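Local structure of methyltransferase domain-containing protein (Deinococcus radiodurans, 3M33) at residues 35-45 against 135-143. The protein is of unknown function but may act as a methyltransferase. Sequence-based numbering, arbitrary orientation.
Sequences ELTFDLWLSRL and DAHFLYVGP
Leu139 is the central bump of this contact. It points from strand 136-142 into a hollow of helix 36-45 lined by Phe38, Trp41, Leu42 and Leu45. Its CG, anti to the backbone N (chi1 174°), sits obliquely by the Phe38 ring, 3.6 Å from CE1. The two methyls then part. CD2 presses on the helix backbone, with Leu139 CD2 to Leu42 CA at 3.6 Å, and also meets Leu42 CB and Leu45 CD1. Leu139 CD1 reaches the edge of the Trp41 ring, 4.0 Å from Trp41 CE3.

Phe38 is the matching bump from the helix. Its ring drops between Leu139 and Val141 and reaches the strand backbone, with CE1 3.9 Å from Tyr140 C. One ring face receives Val141 CG1 in a CH-pi contact, 3.7 Å from the centroid. An alanine at Phe38 would probably open a gap over the strand and leave Val141 CG1 without its aromatic cover.

The helix runs nearly antiparallel to the strand, at 169°, and packs on one face of the mixed sheet. The strand order 94-97, 72-77, 51-55, 112-118, 136-142, 204-216, 160-173, with 204-216 antiparallel to its neighbours, is consistent with a Rossmann-like class I methyltransferase fold. Strand 136-142 lies between strands 112-118 and 204-216. Val116 and Leu114 of the former touch Phe38 and Leu42.

At the far end, Leu45 lowers CD2 over one face of the His137 ring, 3.7 Å from its centroid. At the other end, Glu35 brushes Val141 with its CG, while its carboxylate forms salt bridges with Arg118, Arg119 and Arg210.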
loop_
_atom_site.group_PDB
_atom_site.type_symbol
_atom_site.label_atom_id
_atom_site.label_comp_id
_atom_site.label_asym_id
_atom_site.label_seq_id
_atom_site.Cartn_x
_atom_site.Cartn_y
_atom_site.Cartn_z
ATOM N N GLU A 35 4.954 -9.166 -1.873
ATOM C CA GLU A 35 5.123 -8.132 -0.843
ATOM C C GLU A 35 5.887 -8.616 0.383
ATOM O O GLU A 35 6.051 -7.870 1.337
ATOM C CB GLU A 35 3.775 -7.511 -0.451
ATOM C CG GLU A 35 3.194 -6.617 -1.554
ATOM C CD GLU A 35 1.815 -6.071 -1.227
ATOM O OE1 GLU A 35 1.521 -5.886 -0.032
ATOM O OE2 GLU A 35 1.027 -5.815 -2.170
ATOM N N LEU A 36 6.380 -9.852 0.363
ATOM C CA LEU A 36 7.173 -10.351 1.500
ATOM C C LEU A 36 8.373 -9.454 1.810
ATOM O O LEU A 36 8.705 -9.237 2.974
ATOM C CB LEU A 36 7.668 -11.781 1.275
ATOM C CG LEU A 36 6.597 -12.872 1.218
ATOM C CD1 LEU A 36 7.227 -14.222 0.853
ATOM C CD2 LEU A 36 5.823 -12.951 2.536
ATOM N N THR A 37 9.026 -8.937 0.771
ATOM C CA THR A 37 10.251 -8.162 0.972
ATOM C C THR A 37 9.908 -6.852 1.648
ATOM O O THR A 37 10.638 -6.381 2.516
ATOM C CB THR A 37 11.012 -7.916 -0.356
ATOM O OG1 THR A 37 11.281 -9.176 -0.981
ATOM C CG2 THR A 37 12.352 -7.211 -0.096
ATOM N N PHE A 38 8.762 -6.290 1.277
ATOM C CA PHE A 38 8.288 -5.059 1.889
ATOM C C PHE A 38 8.054 -5.274 3.390
ATOM O O PHE A 38 8.422 -4.437 4.208
ATOM C CB PHE A 38 6.992 -4.594 1.204
ATOM C CG PHE A 38 6.322 -3.425 1.884
ATOM C CD1 PHE A 38 6.623 -2.124 1.516
ATOM C CD2 PHE A 38 5.379 -3.632 2.873
ATOM C CE1 PHE A 38 6.003 -1.061 2.122
ATOM C CE2 PHE A 38 4.746 -2.566 3.490
ATOM C CZ PHE A 38 5.066 -1.278 3.116
ATOM N N ASP A 39 7.439 -6.395 3.755
ATOM C CA ASP A 39 7.211 -6.689 5.173
ATOM C C ASP A 39 8.534 -6.806 5.909
ATOM O O ASP A 39 8.670 -6.297 7.007
ATOM C CB ASP A 39 6.442 -8.005 5.373
ATOM C CG ASP A 39 5.006 -7.922 4.913
ATOM O OD1 ASP A 39 4.574 -6.838 4.469
ATOM O OD2 ASP A 39 4.319 -8.960 4.982
ATOM N N LEU A 40 9.494 -7.517 5.320
ATOM C CA LEU A 40 10.816 -7.639 5.928
ATOM C C LEU A 40 11.494 -6.280 6.113
ATOM O O LEU A 40 12.058 -6.006 7.164
ATOM C CB LEU A 40 11.734 -8.495 5.065
ATOM C CG LEU A 40 11.605 -10.006 5.152
ATOM C CD1 LEU A 40 12.966 -10.602 4.817
ATOM C CD2 LEU A 40 11.134 -10.442 6.546
ATOM N N TRP A 41 11.462 -5.438 5.081
ATOM C CA TRP A 41 12.115 -4.136 5.165
ATOM C C TRP A 41 11.443 -3.289 6.247
ATOM O O TRP A 41 12.111 -2.606 7.026
ATOM C CB TRP A 41 12.013 -3.408 3.836
ATOM C CG TRP A 41 12.924 -3.932 2.763
ATOM C CD1 TRP A 41 13.707 -5.041 2.818
ATOM C CD2 TRP A 41 13.144 -3.344 1.471
ATOM N NE1 TRP A 41 14.403 -5.185 1.639
ATOM C CE2 TRP A 41 14.074 -4.154 0.799
ATOM C CE3 TRP A 41 12.638 -2.209 0.820
ATOM C CZ2 TRP A 41 14.521 -3.864 -0.495
ATOM C CZ3 TRP A 41 13.075 -1.926 -0.458
ATOM C CH2 TRP A 41 14.008 -2.753 -1.104
ATOM N N LEU A 42 10.114 -3.334 6.290
ATOM C CA LEU A 42 9.379 -2.535 7.259
ATOM C C LEU A 42 9.739 -2.982 8.676
ATOM O O LEU A 42 10.046 -2.178 9.542
ATOM C CB LEU A 42 7.876 -2.669 7.016
ATOM C CG LEU A 42 6.960 -2.008 8.050
ATOM C CD1 LEU A 42 7.375 -0.560 8.312
ATOM C CD2 LEU A 42 5.491 -2.104 7.590
ATOM N N SER A 43 9.721 -4.289 8.892
ATOM C CA SER A 43 10.047 -4.832 10.193
ATOM C C SER A 43 11.443 -4.396 10.669
ATOM O O SER A 43 11.612 -4.039 11.837
ATOM C CB SER A 43 9.933 -6.354 10.167
ATOM O OG SER A 43 10.333 -6.864 11.412
ATOM N N ARG A 44 12.433 -4.406 9.771
ATOM C CA ARG A 44 13.797 -4.002 10.138
ATOM C C ARG A 44 13.862 -2.538 10.561
ATOM O O ARG A 44 14.702 -2.158 11.366
ATOM C CB ARG A 44 14.786 -4.229 8.977
ATOM C CG ARG A 44 15.038 -5.681 8.592
ATOM C CD ARG A 44 16.011 -5.753 7.400
ATOM N NE ARG A 44 17.404 -5.541 7.808
ATOM C CZ ARG A 44 18.071 -4.392 7.696
ATOM N NH1 ARG A 44 17.497 -3.318 7.160
ATOM N NH2 ARG A 44 19.328 -4.321 8.115
ATOM N N LEU A 45 12.983 -1.710 10.001
ATOM C CA LEU A 45 12.992 -0.268 10.278
ATOM C C LEU A 45 12.286 0.169 11.576
ATOM O O LEU A 45 12.354 1.338 11.953
ATOM C CB LEU A 45 12.354 0.477 9.111
ATOM C CG LEU A 45 13.191 0.517 7.825
ATOM C CD1 LEU A 45 12.264 0.648 6.625
ATOM C CD2 LEU A 45 14.203 1.662 7.872
ATOM N N ASP A 135 17.074 12.222 8.888
ATOM C CA ASP A 135 17.386 10.793 8.855
ATOM C C ASP A 135 16.153 9.892 8.869
ATOM O O ASP A 135 16.262 8.706 9.152
ATOM C CB ASP A 135 18.304 10.418 10.015
ATOM C CG ASP A 135 19.545 11.283 10.067
ATOM O OD1 ASP A 135 19.911 11.860 9.014
ATOM O OD2 ASP A 135 20.142 11.394 11.159
ATOM N N ALA A 136 14.984 10.452 8.573
ATOM C CA ALA A 136 13.776 9.645 8.407
ATOM C C ALA A 136 13.898 8.811 7.137
ATOM O O ALA A 136 14.657 9.177 6.229
ATOM C CB ALA A 136 12.558 10.552 8.321
ATOM N N HIS A 137 13.162 7.698 7.081
ATOM C CA HIS A 137 13.021 6.908 5.857
ATOM C C HIS A 137 11.606 7.055 5.294
ATOM O O HIS A 137 10.644 7.266 6.041
ATOM C CB HIS A 137 13.247 5.415 6.133
ATOM C CG HIS A 137 14.679 5.031 6.335
ATOM N ND1 HIS A 137 15.276 5.016 7.575
ATOM C CD2 HIS A 137 15.626 4.617 5.460
ATOM C CE1 HIS A 137 16.533 4.627 7.455
ATOM N NE2 HIS A 137 16.771 4.376 6.182
ATOM N N PHE A 138 11.469 6.897 3.986
ATOM C CA PHE A 138 10.149 6.772 3.374
ATOM C C PHE A 138 10.103 5.377 2.767
ATOM O O PHE A 138 11.000 5.006 2.019
ATOM C CB PHE A 138 9.981 7.815 2.257
ATOM C CG PHE A 138 8.781 7.571 1.375
ATOM C CD1 PHE A 138 7.498 7.871 1.818
ATOM C CD2 PHE A 138 8.934 7.044 0.102
ATOM C CE1 PHE A 138 6.378 7.631 1.007
ATOM C CE2 PHE A 138 7.828 6.805 -0.717
ATOM C CZ PHE A 138 6.544 7.099 -0.258
ATOM N N LEU A 139 9.071 4.604 3.078
ATOM C CA LEU A 139 8.982 3.245 2.591
ATOM C C LEU A 139 7.669 3.039 1.826
ATOM O O LEU A 139 6.586 3.329 2.346
ATOM C CB LEU A 139 9.091 2.250 3.756
ATOM C CG LEU A 139 8.864 0.776 3.410
ATOM C CD1 LEU A 139 9.946 0.303 2.451
ATOM C CD2 LEU A 139 8.835 -0.075 4.664
ATOM N N TYR A 140 7.766 2.515 0.606
ATOM C CA TYR A 140 6.595 2.358 -0.268
ATOM C C TYR A 140 6.621 1.047 -1.055
ATOM O O TYR A 140 7.683 0.581 -1.471
ATOM C CB TYR A 140 6.535 3.536 -1.248
ATOM C CG TYR A 140 5.503 3.406 -2.367
ATOM C CD1 TYR A 140 4.178 3.782 -2.163
ATOM C CD2 TYR A 140 5.863 2.944 -3.630
ATOM C CE1 TYR A 140 3.230 3.683 -3.178
ATOM C CE2 TYR A 140 4.924 2.849 -4.661
ATOM C CZ TYR A 140 3.605 3.217 -4.419
ATOM O OH TYR A 140 2.650 3.119 -5.409
ATOM N N VAL A 141 5.451 0.447 -1.261
ATOM C CA VAL A 141 5.332 -0.601 -2.265
ATOM C C VAL A 141 4.132 -0.301 -3.164
ATOM O O VAL A 141 3.044 0.015 -2.677
ATOM C CB VAL A 141 5.263 -2.041 -1.677
ATOM C CG1 VAL A 141 4.017 -2.234 -0.831
ATOM C CG2 VAL A 141 5.278 -3.074 -2.829
ATOM N N GLY A 142 4.341 -0.363 -4.477
ATOM C CA GLY A 142 3.295 0.007 -5.424
ATOM C C GLY A 142 2.758 -1.238 -6.080
ATOM O O GLY A 142 3.443 -2.245 -6.103
ATOM N N PRO A 143 1.541 -1.172 -6.635
ATOM C CA PRO A 143 0.880 -2.386 -7.117
ATOM C C PRO A 143 1.247 -2.746 -8.560
ATOM O O PRO A 143 0.536 -3.531 -9.182
ATOM C CB PRO A 143 -0.600 -2.020 -7.020
ATOM C CG PRO A 143 -0.621 -0.537 -7.301
ATOM C CD PRO A 143 0.703 0.025 -6.814
#